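Local coordinates for protein putative histidinol-phosphate aminotransferase (Burkholderia pseudomallei, PDB 3P1T) that probably transfers an amino group between L-histidinol phosphate and 2-oxoglutarate with the help of pyridoxal 5'-phosphate, a step of histidine biosynthesis, at residues A[255-260]-A[318-323]; A[26-31]-A[248-253]. One frame throughout, in Å; residues are numbered along the deposited sequence.

How the contacts relate
Both contacts hang on one long helix, 244-267. Along the chain they come in series: the loop 26-31 meets 248-253 in contact 2, and the following turns, 255-260, meet the start of helix 320-333 in contact 1. Their centres lie about 11 Å apart, and they touch directly, because R319 NE probably donates to P27 O at 3.0 Å while its CG packs beside K253 NZ and E28 OE1. Helix 244-267 thus ties the N-terminal loop to the last helix of the chain, bringing together parts of the aminotransferase fold far apart in sequence. Contact 2 also reaches the second subunit, where N26 O meets N46 of that chain.

Contact 1: residues A[255-260]-A[318-323]; sequences LAQRRR and GREEDN. With SO4 (sulfate ion), chain E.
Helix 244-267 packs here against the N-terminal turn of helix 320-333, for which R319 is the N-cap residue, and a side-chain amide pair carries the join. N323 ND2 donates to Q257 OE1 at 2.8 Å, almost straight (171°) and onto a lone pair; the two amide planes are only 9° apart. Q257 brings OE1 to this donor because its chain bends at chi2 (-66°). From its own helix, R260 grips Q257 OE1 side-on with NE at 3.1 Å and NH2 at 3.2 Å, the oxygen lying in the guanidinium plane. R260 NH2 has a salt bridge to D324 as well, and touches N323 CB at 3.4 Å. The other end of the N323 amide is held too, since N323 OD1 accepts from the backbone N of G318 at 2.9 Å. E320 CG rests 3.9 Å from Q257 NE2. Elsewhere on the helix, R259 holds a sulfate, probably from the crystallisation liquor, through NH1 and NH2. Three N-H groups therefore converge on a single amide oxygen, which fixes the rotation of the Q257 amide and probably draws negative charge onto OE1.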
loop_
_atom_site.group_PDB
_atom_site.type_symbol
_atom_site.label_atom_id
_atom_site.label_comp_id
_atom_site.label_asym_id
_atom_site.label_seq_id
_atom_site.Cartn_x
_atom_site.Cartn_y
_atom_site.Cartn_z
ATOM N N LEU A 255 15.548 26.084 -5.622
ATOM C CA LEU A 255 15.572 27.361 -4.885
ATOM C C LEU A 255 15.944 28.544 -5.807
ATOM O O LEU A 255 15.399 29.652 -5.660
ATOM C CB LEU A 255 16.553 27.339 -3.681
ATOM C CG LEU A 255 16.420 26.275 -2.562
ATOM C CD1 LEU A 255 17.276 26.644 -1.361
ATOM C CD2 LEU A 255 15.009 26.093 -2.099
ATOM N N ALA A 256 16.884 28.307 -6.737
ATOM C CA ALA A 256 17.385 29.306 -7.693
ATOM C C ALA A 256 16.354 29.591 -8.792
ATOM O O ALA A 256 16.164 30.757 -9.149
ATOM C CB ALA A 256 18.692 28.832 -8.315
ATOM N N GLN A 257 15.692 28.535 -9.322
ATOM C CA GLN A 257 14.666 28.668 -10.358
ATOM C C GLN A 257 13.382 29.287 -9.765
ATOM O O GLN A 257 12.738 30.084 -10.458
ATOM C CB GLN A 257 14.371 27.330 -11.032
ATOM C CG GLN A 257 15.449 26.859 -11.997
ATOM C CD GLN A 257 15.581 27.752 -13.209
ATOM O OE1 GLN A 257 14.635 27.945 -13.986
ATOM N NE2 GLN A 257 16.770 28.311 -13.395
ATOM N N ARG A 258 13.058 28.995 -8.479
ATOM C CA ARG A 258 11.917 29.605 -7.766
ATOM C C ARG A 258 12.134 31.134 -7.656
ATOM O O ARG A 258 11.212 31.920 -7.892
ATOM C CB ARG A 258 11.733 28.969 -6.379
ATOM C CG ARG A 258 10.467 29.398 -5.634
ATOM C CD ARG A 258 10.360 28.724 -4.269
ATOM N NE ARG A 258 11.431 29.123 -3.346
ATOM C CZ ARG A 258 11.777 28.456 -2.245
ATOM N NH1 ARG A 258 11.165 27.327 -1.925
ATOM N NH2 ARG A 258 12.763 28.896 -1.478
ATOM N N ARG A 259 13.376 31.543 -7.364
ATOM C CA ARG A 259 13.743 32.943 -7.263
ATOM C C ARG A 259 13.605 33.603 -8.655
ATOM O O ARG A 259 12.969 34.662 -8.753
ATOM C CB ARG A 259 15.164 33.071 -6.681
ATOM C CG ARG A 259 15.773 34.489 -6.642
ATOM C CD ARG A 259 14.912 35.551 -5.973
ATOM N NE ARG A 259 14.651 35.271 -4.568
ATOM C CZ ARG A 259 13.609 35.748 -3.907
ATOM N NH1 ARG A 259 12.704 36.497 -4.529
ATOM N NH2 ARG A 259 13.438 35.449 -2.625
ATOM N N ARG A 260 14.127 32.944 -9.720
ATOM C CA ARG A 260 14.042 33.422 -11.105
ATOM C C ARG A 260 12.576 33.611 -11.526
ATOM O O ARG A 260 12.216 34.701 -11.957
ATOM C CB ARG A 260 14.758 32.469 -12.099
ATOM C CG ARG A 260 14.440 32.796 -13.574
ATOM C CD ARG A 260 15.359 32.165 -14.583
ATOM N NE ARG A 260 14.869 30.883 -15.073
ATOM C CZ ARG A 260 14.401 30.681 -16.301
ATOM N NH1 ARG A 260 14.356 31.682 -17.177
ATOM N NH2 ARG A 260 14.003 29.472 -16.673
ATOM N N GLY A 318 10.024 23.579 -12.368
ATOM C CA GLY A 318 10.612 22.435 -13.066
ATOM C C GLY A 318 12.057 22.673 -13.444
ATOM O O GLY A 318 12.749 23.452 -12.782
ATOM N N ARG A 319 12.530 22.023 -14.519
ATOM C CA ARG A 319 13.885 22.299 -15.007
ATOM C C ARG A 319 13.928 23.698 -15.685
ATOM O O ARG A 319 12.887 24.283 -15.987
ATOM C CB ARG A 319 14.360 21.202 -15.967
ATOM C CG ARG A 319 14.925 19.963 -15.288
ATOM C CD ARG A 319 15.050 18.798 -16.257
ATOM N NE ARG A 319 13.733 18.228 -16.572
ATOM C CZ ARG A 319 13.063 18.432 -17.705
ATOM N NH1 ARG A 319 13.598 19.155 -18.680
ATOM N NH2 ARG A 319 11.868 17.883 -17.883
ATOM N N GLU A 320 15.129 24.227 -15.907
ATOM C CA GLU A 320 15.359 25.543 -16.494
ATOM C C GLU A 320 14.574 25.733 -17.819
ATOM O O GLU A 320 13.897 26.744 -17.969
ATOM C CB GLU A 320 16.857 25.754 -16.728
ATOM C CG GLU A 320 17.193 27.176 -17.153
ATOM C CD GLU A 320 18.581 27.431 -17.705
ATOM O OE1 GLU A 320 19.535 26.737 -17.283
ATOM O OE2 GLU A 320 18.719 28.364 -18.529
ATOM N N GLU A 321 14.632 24.764 -18.744
ATOM C CA GLU A 321 13.962 24.825 -20.052
ATOM C C GLU A 321 12.421 24.857 -19.899
ATOM O O GLU A 321 11.767 25.540 -20.693
ATOM C CB GLU A 321 14.390 23.665 -20.991
ATOM C CG GLU A 321 14.266 22.238 -20.446
ATOM C CD GLU A 321 15.467 21.588 -19.759
ATOM O OE1 GLU A 321 16.046 22.192 -18.825
ATOM O OE2 GLU A 321 15.759 20.416 -20.094
ATOM N N ASP A 322 11.862 24.172 -18.868
ATOM C CA ASP A 322 10.419 24.149 -18.545
ATOM C C ASP A 322 9.932 25.522 -18.060
ATOM O O ASP A 322 8.929 26.052 -18.552
ATOM C CB ASP A 322 10.119 23.093 -17.475
ATOM C CG ASP A 322 10.420 21.670 -17.885
ATOM O OD1 ASP A 322 10.441 21.397 -19.121
ATOM O OD2 ASP A 322 10.606 20.806 -16.968
ATOM N N ASN A 323 10.678 26.099 -17.107
ATOM C CA ASN A 323 10.439 27.412 -16.528
ATOM C C ASN A 323 10.578 28.492 -17.604
ATOM O O ASN A 323 9.821 29.467 -17.568
ATOM C CB ASN A 323 11.392 27.654 -15.365
ATOM C CG ASN A 323 11.281 26.625 -14.261
ATOM O OD1 ASN A 323 10.284 25.912 -14.122
ATOM N ND2 ASN A 323 12.316 26.519 -13.454
HETATM S S SO4 E . 9.944 36.542 -1.715
HETATM O O1 SO4 E . 8.961 37.191 -0.849
HETATM O O2 SO4 E . 11.069 36.056 -0.870
HETATM O O3 SO4 E . 10.433 37.526 -2.679
HETATM O O4 SO4 E . 9.318 35.422 -2.469
#

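Contact 2: residues A[26-31]-A[248-253]; sequences NPEAVE and EAHIAK
The imidazole of H250 has the amide of N26 stacked on one face, the planes 18° apart, with N26 ND2 3.4 Å above the ring and over its centre. N26 comes at the ring from the loop side while H250 reaches out from the helix; the two side chains come from opposite directions and their flat groups overlap face to face. At the ring edge E28 OE2 lies near the plane, 3.9 Å from H250 ND1, with the carboxylate turned 65° to the imidazole. P27 CD approaches H250 CE1 obliquely at 3.8 Å. Beyond the two segments, H250 NE2 is hydrogen-bonded to Y176 OH, and the two rings meet steeply, at about 80°. The N26 amide is steadied by an Asx turn, in which N26 OD1 accepts from the backbone N of E28 at 3.0 Å. That turn lies in the loop between strand 19-20 and helix 32-41, and through it the N-terminal part of the chain is laid against helix 244-267 next to the dimer interface: N26 O accepts from N46 ND2 of the second subunit. Further along the helix, K253 is fully extended, which brings NZ to the E28 carboxylate. The salt bridge from K253 NZ to E28 OE1 is a long one at 3.4 Å, its hydrogen bond weak, and E28 OE2 leans on K253 CD at 3.7 Å.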
loop_
_atom_site.group_PDB
_atom_site.type_symbol
_atom_site.label_atom_id
_atom_site.label_comp_id
_atom_site.label_asym_id
_atom_site.label_seq_id
_atom_site.Cartn_x
_atom_site.Cartn_y
_atom_site.Cartn_z
ATOM N N ASN A 26 9.318 15.936 -8.954
ATOM C CA ASN A 26 10.759 16.161 -9.154
ATOM C C ASN A 26 10.989 16.053 -10.668
ATOM O O ASN A 26 10.622 15.016 -11.231
ATOM C CB ASN A 26 11.602 15.182 -8.326
ATOM C CG ASN A 26 13.088 15.354 -8.462
ATOM O OD1 ASN A 26 13.632 15.536 -9.552
ATOM N ND2 ASN A 26 13.796 15.216 -7.363
ATOM N N PRO A 27 11.473 17.117 -11.367
ATOM C CA PRO A 27 11.540 17.062 -12.839
ATOM C C PRO A 27 12.783 16.375 -13.395
ATOM O O PRO A 27 12.855 16.149 -14.614
ATOM C CB PRO A 27 11.556 18.538 -13.225
ATOM C CG PRO A 27 12.271 19.199 -12.114
ATOM C CD PRO A 27 11.882 18.449 -10.870
ATOM N N GLU A 28 13.757 16.049 -12.521
ATOM C CA GLU A 28 15.023 15.419 -12.913
ATOM C C GLU A 28 14.830 13.983 -13.333
ATOM O O GLU A 28 13.853 13.335 -12.936
ATOM C CB GLU A 28 16.065 15.464 -11.768
ATOM C CG GLU A 28 16.261 16.822 -11.102
ATOM C CD GLU A 28 16.548 18.038 -11.971
ATOM O OE1 GLU A 28 17.178 17.892 -13.044
ATOM O OE2 GLU A 28 16.162 19.152 -11.549
ATOM N N ALA A 29 15.786 13.474 -14.112
ATOM C CA ALA A 29 15.802 12.075 -14.522
ATOM C C ALA A 29 16.120 11.194 -13.309
ATOM O O ALA A 29 16.852 11.636 -12.411
ATOM C CB ALA A 29 16.822 11.872 -15.629
ATOM N N VAL A 30 15.531 9.989 -13.247
ATOM C CA VAL A 30 15.736 9.062 -12.136
ATOM C C VAL A 30 17.191 8.584 -12.195
ATOM O O VAL A 30 17.636 8.129 -13.253
ATOM C CB VAL A 30 14.710 7.899 -12.177
ATOM C CG1 VAL A 30 14.913 6.934 -11.002
ATOM C CG2 VAL A 30 13.279 8.439 -12.180
ATOM N N GLU A 31 17.943 8.744 -11.086
ATOM C CA GLU A 31 19.358 8.362 -10.992
ATOM C C GLU A 31 19.580 6.908 -11.421
ATOM O O GLU A 31 18.769 6.045 -11.065
ATOM C CB GLU A 31 19.904 8.571 -9.570
ATOM C CG GLU A 31 20.283 10.004 -9.265
ATOM C CD GLU A 31 21.432 10.572 -10.075
ATOM O OE1 GLU A 31 22.585 10.110 -9.891
ATOM O OE2 GLU A 31 21.186 11.518 -10.860
ATOM N N GLU A 248 20.494 17.092 -3.201
ATOM C CA GLU A 248 20.975 18.445 -2.859
ATOM C C GLU A 248 21.100 19.341 -4.095
ATOM O O GLU A 248 20.844 20.545 -3.995
ATOM C CB GLU A 248 22.321 18.412 -2.124
ATOM C CG GLU A 248 22.225 17.959 -0.671
ATOM C CD GLU A 248 21.423 18.806 0.304
ATOM O OE1 GLU A 248 21.126 19.985 -0.001
ATOM O OE2 GLU A 248 21.137 18.295 1.408
ATOM N N ALA A 249 21.469 18.749 -5.249
ATOM C CA ALA A 249 21.585 19.468 -6.522
ATOM C C ALA A 249 20.188 19.899 -7.020
ATOM O O ALA A 249 20.029 21.012 -7.529
ATOM C CB ALA A 249 22.288 18.598 -7.557
ATOM N N HIS A 250 19.172 19.037 -6.812
ATOM C CA HIS A 250 17.785 19.309 -7.179
ATOM C C HIS A 250 17.223 20.424 -6.293
ATOM O O HIS A 250 16.535 21.307 -6.798
ATOM C CB HIS A 250 16.929 18.023 -7.081
ATOM C CG HIS A 250 15.475 18.280 -6.901
ATOM N ND1 HIS A 250 14.690 18.737 -7.936
ATOM C CD2 HIS A 250 14.705 18.154 -5.797
ATOM C CE1 HIS A 250 13.469 18.871 -7.438
ATOM N NE2 HIS A 250 13.430 18.539 -6.156
ATOM N N ILE A 251 17.514 20.382 -4.981
ATOM C CA ILE A 251 17.040 21.378 -4.018
ATOM C C ILE A 251 17.633 22.747 -4.384
ATOM O O ILE A 251 16.873 23.711 -4.515
ATOM C CB ILE A 251 17.400 20.936 -2.566
ATOM C CG1 ILE A 251 16.475 19.755 -2.131
ATOM C CG2 ILE A 251 17.313 22.110 -1.573
ATOM C CD1 ILE A 251 16.874 19.023 -0.836
ATOM N N ALA A 252 18.968 22.806 -4.610
ATOM C CA ALA A 252 19.697 24.027 -4.950
ATOM C C ALA A 252 19.140 24.679 -6.221
ATOM O O ALA A 252 18.859 25.885 -6.210
ATOM C CB ALA A 252 21.176 23.719 -5.123
ATOM N N LYS A 253 18.942 23.875 -7.287
ATOM C CA LYS A 253 18.407 24.306 -8.585
ATOM C C LYS A 253 16.963 24.791 -8.422
ATOM O O LYS A 253 16.614 25.823 -8.995
ATOM C CB LYS A 253 18.498 23.147 -9.597
ATOM C CG LYS A 253 18.024 23.425 -11.024
ATOM C CD LYS A 253 18.251 22.169 -11.872
ATOM C CE LYS A 253 17.698 22.266 -13.268
ATOM N NZ LYS A 253 18.006 21.046 -14.066
#